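Local coordinates for ribonuclease S-F11 (Nicotiana alata, PDB 1IOO), which cleaves RNA as a secreted, glycosylated T2-family ribonuclease of the style, associated with gametophytic self-incompatibility in this tobacco relative, at residues 119-123 and 124-128; 135-138 and 139-143. One frame throughout, in Å; residues are numbered along the deposited sequence.

Contact 1. Residues 119-123 and 124-128; sequences RTLQT and HRIIP
L121 and I126 face each other across a Schellman motif that ends helix 117-123, with R125 as its C-prime residue. The evidence is a pair of reversed backbone bonds. I126 N reaches back to L121 O at 2.8 Å. R125 N closes the tighter ring on Q122 O, also at 2.8 Å. R125 itself takes the positive phi, 65°, that the motif requires of this position. L121 O carries a second donor, H124 N at 2.9 Å; the two N-H groups approach from opposite faces of its carbonyl plane, so this oxygen is gripped on both sides. The motif also brings its hydrophobic pair together. L121 CD2 lies 3.9 Å from I126 CG2, the two side chains crossing at a slant, and I126 CG2 can meet it because this branch stands opposite the backbone N while CG1 (chi1 -64°) lies beside that N. F194 of strand 192-194 touches both residues. The H124 side chain runs alongside T120, pointing the same way, and its ring packs against A140 and T143 of helix 134-145. Without that ring, as with an alanine at H124, the space between this helix end and A140 is likely to be left unfilled. On the outer surface I127 CG2 rests on the aliphatic part of Q122, 4.0 Å from Q122 CG. That glutamine is extended, CG opposite its backbone N (chi1 175°), which carries the amide out to R119. There R119 NH1 donates to Q122 OE1 at 2.8 Å, the oxygen within the guanidinium plane but the donor above the amide plane, while T123 CG2 sits over one face of the R119 guanidinium, 3.7 Å above it.

Contact 2. Residues 135-138 and 139-143; sequences QDIF and DAIKT
Q135 and D139, one turn apart on helix 134-145, are joined twice. D139 N donates to Q135 O at 2.8 Å, and Q135 NE2 returns a bond to D139 OD1 at 2.9 Å. The glutamine reaches it by bending at chi2 (62°); the oxygen lies near the amide plane, but the N-H arrives from above the carboxylate plane, the two groups being turned 54° apart. This is the solvent side, where a water donates to both D136 OD1 and D139 OD2, each at 2.7 Å. The buried side is tightly packed: I141 CG1 comes within 3.3 Å of I137 O. I137 CG2 and I141 CG1 only graze each other at 4.5 Å, since these side chains are turned to I151 of strand 150-154 and, from I141, to L121 of helix 117-123, which A140 also meets. On a third flank F138 and K142 run side by side, F138 CE2 3.9 Å from K142 CD, and K142 NZ is hydrogen-bonded to N148 OD1. D136 OD1 and D139 OD2 stand 4.9 Å apart, so the water's two donated hydrogens, with the Q135 amide, probably ease the repulsion between these like charges.

In the fold
Contact 1 comes first along the chain, at the end of helix 117-123 and in the loop after it; strand 130-132 then leads to helix 134-145, which holds contact 2. Their centres are about 10 Å apart and the two touch directly: T120 CG2 lies 3.4 Å from A140 O, and I126 CD1 lies 3.5 Å from D136 O. Helix 134-145 therefore packs against the end of helix 117-123 and, through I137 and I141, also meets strand 150-154 of the five-stranded antiparallel sheet. Both contacts belong to the T2 ribonuclease fold but lie away from the catalytic histidines H32 and H91 and from the residues that probably bind RNA.

Contact 1. Residues 119-123 and 124-128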
ATOM      1  N   ARG A 119       0.666   3.795  14.753  1.00 10.69           N
ATOM      2  CA  ARG A 119       1.313   4.226  15.986  1.00 11.82           C
ATOM      3  C   ARG A 119       2.122   5.511  15.756  1.00 10.53           C
ATOM      4  O   ARG A 119       2.115   6.420  16.587  1.00 12.08           O
ATOM      5  CB  ARG A 119       2.213   3.103  16.514  1.00 12.21           C
ATOM      6  CG  ARG A 119       3.032   3.453  17.755  1.00 12.36           C
ATOM      7  CD  ARG A 119       2.167   3.856  18.939  1.00 14.34           C
ATOM      8  NE  ARG A 119       2.987   4.052  20.136  1.00 17.84           N
ATOM      9  CZ  ARG A 119       2.587   4.701  21.224  1.00 20.52           C
ATOM     10  NH1 ARG A 119       1.372   5.226  21.284  1.00 22.19           N
ATOM     11  NH2 ARG A 119       3.413   4.833  22.258  1.00 21.84           N
ATOM     12  N   THR A 120       2.814   5.582  14.622  1.00 11.05           N
ATOM     13  CA  THR A 120       3.587   6.774  14.289  1.00 11.27           C
ATOM     14  C   THR A 120       2.681   7.997  14.203  1.00 10.88           C
ATOM     15  O   THR A 120       3.007   9.068  14.716  1.00 12.07           O
ATOM     16  CB  THR A 120       4.348   6.586  12.964  1.00 11.44           C
ATOM     17  OG1 THR A 120       5.312   5.539  13.128  1.00 12.06           O
ATOM     18  CG2 THR A 120       5.061   7.876  12.568  1.00 11.61           C
ATOM     19  N   LEU A 121       1.530   7.837  13.562  1.00  9.49           N
ATOM     20  CA  LEU A 121       0.592   8.934  13.468  1.00  9.28           C
ATOM     21  C   LEU A 121       0.090   9.322  14.857  1.00  8.03           C
ATOM     22  O   LEU A 121       0.020  10.502  15.196  1.00  8.78           O
ATOM     23  CB  LEU A 121      -0.572   8.542  12.545  1.00  8.68           C
ATOM     24  CG  LEU A 121      -0.176   8.509  11.062  1.00  7.91           C
ATOM     25  CD1 LEU A 121      -1.242   7.808  10.234  1.00  9.49           C
ATOM     26  CD2 LEU A 121       0.052   9.931  10.565  1.00  9.53           C
ATOM     27  N   GLN A 122      -0.207   8.318  15.675  1.00  9.89           N
ATOM     28  CA  GLN A 122      -0.709   8.557  17.021  1.00  9.59           C
ATOM     29  C   GLN A 122       0.280   9.370  17.865  1.00 10.25           C
ATOM     30  O   GLN A 122      -0.125  10.284  18.585  1.00 11.47           O
ATOM     31  CB  GLN A 122      -1.029   7.236  17.724  1.00 11.06           C
ATOM     32  CG  GLN A 122      -1.449   7.430  19.180  1.00 13.22           C
ATOM     33  CD  GLN A 122      -1.758   6.124  19.884  1.00 16.26           C
ATOM     34  OE1 GLN A 122      -1.015   5.150  19.771  1.00 19.00           O
ATOM     35  NE2 GLN A 122      -2.859   6.101  20.625  1.00 21.79           N
ATOM     36  N   THR A 123       1.566   9.042  17.774  1.00 11.92           N
ATOM     37  CA  THR A 123       2.581   9.761  18.547  1.00 13.15           C
ATOM     38  C   THR A 123       2.752  11.194  18.042  1.00 13.79           C
ATOM     39  O   THR A 123       3.393  12.021  18.693  1.00 13.94           O
ATOM     40  CB  THR A 123       3.942   9.019  18.550  1.00 14.53           C
ATOM     41  OG1 THR A 123       4.453   8.904  17.216  1.00 18.99           O
ATOM     42  CG2 THR A 123       3.775   7.636  19.151  1.00 16.54           C
ATOM     43  N   HIS A 124       2.182  11.473  16.873  1.00 13.32           N
ATOM     44  CA  HIS A 124       2.191  12.815  16.305  1.00 12.98           C
ATOM     45  C   HIS A 124       0.825  13.476  16.514  1.00 13.83           C
ATOM     46  O   HIS A 124       0.504  14.499  15.907  1.00 13.61           O
ATOM     47  CB  HIS A 124       2.538  12.758  14.814  1.00 12.10           C
ATOM     48  CG  HIS A 124       3.984  12.480  14.539  1.00 12.44           C
ATOM     49  ND1 HIS A 124       4.892  13.474  14.235  1.00 13.87           N
ATOM     50  CD2 HIS A 124       4.678  11.318  14.513  1.00 11.55           C
ATOM     51  CE1 HIS A 124       6.080  12.934  14.029  1.00 11.20           C
ATOM     52  NE2 HIS A 124       5.978  11.627  14.192  1.00 15.29           N
ATOM     53  N   ARG A 125       0.028  12.858  17.380  1.00 15.18           N
ATOM     54  CA  ARG A 125      -1.300  13.342  17.737  1.00 14.42           C
ATOM     55  C   ARG A 125      -2.257  13.314  16.557  1.00 14.34           C
ATOM     56  O   ARG A 125      -3.138  14.165  16.429  1.00 15.52           O
ATOM     57  CB  ARG A 125      -1.195  14.732  18.364  1.00 18.23           C
ATOM     58  CG  ARG A 125      -0.389  14.680  19.661  1.00 19.80           C
ATOM     59  CD  ARG A 125      -0.336  16.003  20.396  1.00 25.37           C
ATOM     60  NE  ARG A 125       0.471  15.881  21.608  1.00 30.06           N
ATOM     61  CZ  ARG A 125       0.673  16.865  22.478  1.00 32.08           C
ATOM     62  NH1 ARG A 125       0.125  18.055  22.274  1.00 35.13           N
ATOM     63  NH2 ARG A 125       1.430  16.658  23.549  1.00 32.92           N
ATOM     64  N   ILE A 126      -2.071  12.324  15.692  1.00 11.87           N
ATOM     65  CA  ILE A 126      -2.947  12.119  14.542  1.00 10.95           C
ATOM     66  C   ILE A 126      -3.628  10.764  14.668  1.00 10.97           C
ATOM     67  O   ILE A 126      -2.985   9.725  14.521  1.00 11.19           O
ATOM     68  CB  ILE A 126      -2.148  12.189  13.212  1.00  9.28           C
ATOM     69  CG1 ILE A 126      -1.572  13.598  13.024  1.00 11.42           C
ATOM     70  CG2 ILE A 126      -3.048  11.844  12.027  1.00  8.71           C
ATOM     71  CD1 ILE A 126      -0.600  13.715  11.856  1.00  9.47           C
ATOM     72  N   ILE A 127      -4.922  10.773  14.975  1.00 10.40           N
ATOM     73  CA  ILE A 127      -5.655   9.530  15.178  1.00 12.52           C
ATOM     74  C   ILE A 127      -6.956   9.500  14.381  1.00 11.95           C
ATOM     75  O   ILE A 127      -7.483  10.539  13.990  1.00 10.79           O
ATOM     76  CB  ILE A 127      -5.972   9.320  16.676  1.00 14.11           C
ATOM     77  CG1 ILE A 127      -6.752  10.518  17.222  1.00 14.68           C
ATOM     78  CG2 ILE A 127      -4.674   9.122  17.454  1.00 15.04           C
ATOM     79  CD1 ILE A 127      -7.194  10.358  18.676  1.00 17.68           C
ATOM     80  N   PRO A 128      -7.485   8.294  14.127  1.00 11.98           N
ATOM     81  CA  PRO A 128      -8.733   8.165  13.367  1.00 12.72           C
ATOM     82  C   PRO A 128      -9.884   8.871  14.063  1.00 13.40           C
ATOM     83  O   PRO A 128      -9.924   8.948  15.292  1.00 14.85           O
ATOM     84  CB  PRO A 128      -8.936   6.655  13.297  1.00 12.76           C
ATOM     85  CG  PRO A 128      -7.526   6.126  13.311  1.00 12.70           C
ATOM     86  CD  PRO A 128      -6.888   6.970  14.383  1.00 12.42           C
TER

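Contact 2. Residues 135-138 and 139-143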
ATOM      1  N   GLN A 135       0.171  18.491   5.504  1.00 11.49           N
ATOM      2  CA  GLN A 135       1.547  18.655   5.953  1.00 13.16           C
ATOM      3  C   GLN A 135       1.815  17.912   7.255  1.00 12.71           C
ATOM      4  O   GLN A 135       2.880  17.317   7.424  1.00 12.26           O
ATOM      5  CB  GLN A 135       1.882  20.138   6.129  1.00 15.28           C
ATOM      6  CG  GLN A 135       3.374  20.408   6.223  1.00 18.80           C
ATOM      7  CD  GLN A 135       4.113  19.997   4.962  1.00 21.37           C
ATOM      8  OE1 GLN A 135       3.730  20.379   3.856  1.00 23.07           O
ATOM      9  NE2 GLN A 135       5.179  19.219   5.123  1.00 22.50           N
ATOM     10  N   ASP A 136       0.865  17.960   8.186  1.00 11.99           N
ATOM     11  CA  ASP A 136       1.041  17.264   9.459  1.00 12.32           C
ATOM     12  C   ASP A 136       1.127  15.754   9.249  1.00 11.30           C
ATOM     13  O   ASP A 136       1.956  15.080   9.857  1.00 11.50           O
ATOM     14  CB  ASP A 136      -0.095  17.604  10.426  1.00 13.46           C
ATOM     15  CG  ASP A 136       0.073  18.976  11.064  1.00 16.01           C
ATOM     16  OD1 ASP A 136       1.133  19.602  10.859  1.00 18.85           O
ATOM     17  OD2 ASP A 136      -0.849  19.423  11.777  1.00 18.44           O
ATOM     18  N   ILE A 137       0.266  15.226   8.385  1.00 11.59           N
ATOM     19  CA  ILE A 137       0.295  13.805   8.074  1.00  9.00           C
ATOM     20  C   ILE A 137       1.610  13.445   7.379  1.00  8.76           C
ATOM     21  O   ILE A 137       2.294  12.498   7.767  1.00  8.50           O
ATOM     22  CB  ILE A 137      -0.894  13.415   7.159  1.00  8.23           C
ATOM     23  CG1 ILE A 137      -2.205  13.604   7.921  1.00 10.56           C
ATOM     24  CG2 ILE A 137      -0.759  11.959   6.703  1.00  9.37           C
ATOM     25  CD1 ILE A 137      -3.442  13.510   7.044  1.00 10.49           C
ATOM     26  N   PHE A 138       1.956  14.226   6.360  1.00  9.61           N
ATOM     27  CA  PHE A 138       3.193  14.033   5.608  1.00  9.69           C
ATOM     28  C   PHE A 138       4.415  14.031   6.544  1.00 10.34           C
ATOM     29  O   PHE A 138       5.237  13.114   6.505  1.00 10.87           O
ATOM     30  CB  PHE A 138       3.321  15.156   4.572  1.00 10.60           C
ATOM     31  CG  PHE A 138       4.569  15.093   3.740  1.00  9.64           C
ATOM     32  CD1 PHE A 138       4.563  14.478   2.493  1.00 11.17           C
ATOM     33  CD2 PHE A 138       5.748  15.668   4.196  1.00 10.29           C
ATOM     34  CE1 PHE A 138       5.724  14.438   1.711  1.00 11.81           C
ATOM     35  CE2 PHE A 138       6.905  15.632   3.424  1.00 12.17           C
ATOM     36  CZ  PHE A 138       6.890  15.017   2.182  1.00 12.99           C
ATOM     37  N   ASP A 139       4.523  15.058   7.383  1.00 10.20           N
ATOM     38  CA  ASP A 139       5.649  15.173   8.309  1.00 11.04           C
ATOM     39  C   ASP A 139       5.755  13.957   9.233  1.00 10.36           C
ATOM     40  O   ASP A 139       6.847  13.438   9.464  1.00 10.77           O
ATOM     41  CB  ASP A 139       5.528  16.445   9.153  1.00 13.60           C
ATOM     42  CG  ASP A 139       5.829  17.710   8.363  1.00 15.91           C
ATOM     43  OD1 ASP A 139       6.362  17.609   7.236  1.00 17.16           O
ATOM     44  OD2 ASP A 139       5.547  18.815   8.881  1.00 17.74           O
ATOM     45  N   ALA A 140       4.623  13.512   9.768  1.00 10.27           N
ATOM     46  CA  ALA A 140       4.612  12.366  10.666  1.00  9.15           C
ATOM     47  C   ALA A 140       5.156  11.111   9.979  1.00  9.10           C
ATOM     48  O   ALA A 140       5.995  10.401  10.531  1.00 10.11           O
ATOM     49  CB  ALA A 140       3.195  12.123  11.176  1.00  8.32           C
ATOM     50  N   ILE A 141       4.681  10.844   8.768  1.00  9.25           N
ATOM     51  CA  ILE A 141       5.123   9.662   8.037  1.00  8.54           C
ATOM     52  C   ILE A 141       6.598   9.755   7.648  1.00  9.18           C
ATOM     53  O   ILE A 141       7.324   8.767   7.710  1.00  9.82           O
ATOM     54  CB  ILE A 141       4.253   9.447   6.775  1.00  7.76           C
ATOM     55  CG1 ILE A 141       2.786   9.245   7.185  1.00  8.28           C
ATOM     56  CG2 ILE A 141       4.755   8.251   5.977  1.00  7.74           C
ATOM     57  CD1 ILE A 141       2.542   8.058   8.129  1.00  9.53           C
ATOM     58  N   LYS A 142       7.053  10.945   7.273  1.00  9.03           N
ATOM     59  CA  LYS A 142       8.440  11.098   6.848  1.00  9.81           C
ATOM     60  C   LYS A 142       9.423  10.773   7.969  1.00 11.16           C
ATOM     61  O   LYS A 142      10.594  10.492   7.707  1.00 10.68           O
ATOM     62  CB  LYS A 142       8.702  12.505   6.306  1.00 10.99           C
ATOM     63  CG  LYS A 142      10.021  12.599   5.543  1.00 11.53           C
ATOM     64  CD  LYS A 142      10.170  13.936   4.844  1.00 12.41           C
ATOM     65  CE  LYS A 142      11.481  13.999   4.068  1.00 13.10           C
ATOM     66  NZ  LYS A 142      11.590  15.302   3.362  1.00 16.45           N
ATOM     67  N   THR A 143       8.965  10.803   9.215  1.00 10.45           N
ATOM     68  CA  THR A 143       9.862  10.477  10.322  1.00 11.18           C
ATOM     69  C   THR A 143      10.323   9.028  10.248  1.00 12.58           C
ATOM     70  O   THR A 143      11.361   8.672  10.812  1.00 13.67           O
ATOM     71  CB  THR A 143       9.235  10.723  11.718  1.00 11.36           C
ATOM     72  OG1 THR A 143       8.097   9.874  11.912  1.00 12.61           O
ATOM     73  CG2 THR A 143       8.841  12.181  11.868  1.00 11.61           C
TER
HETATM   74  O   HOH W   1       3.430  20.338   9.688  1.00 41.58           O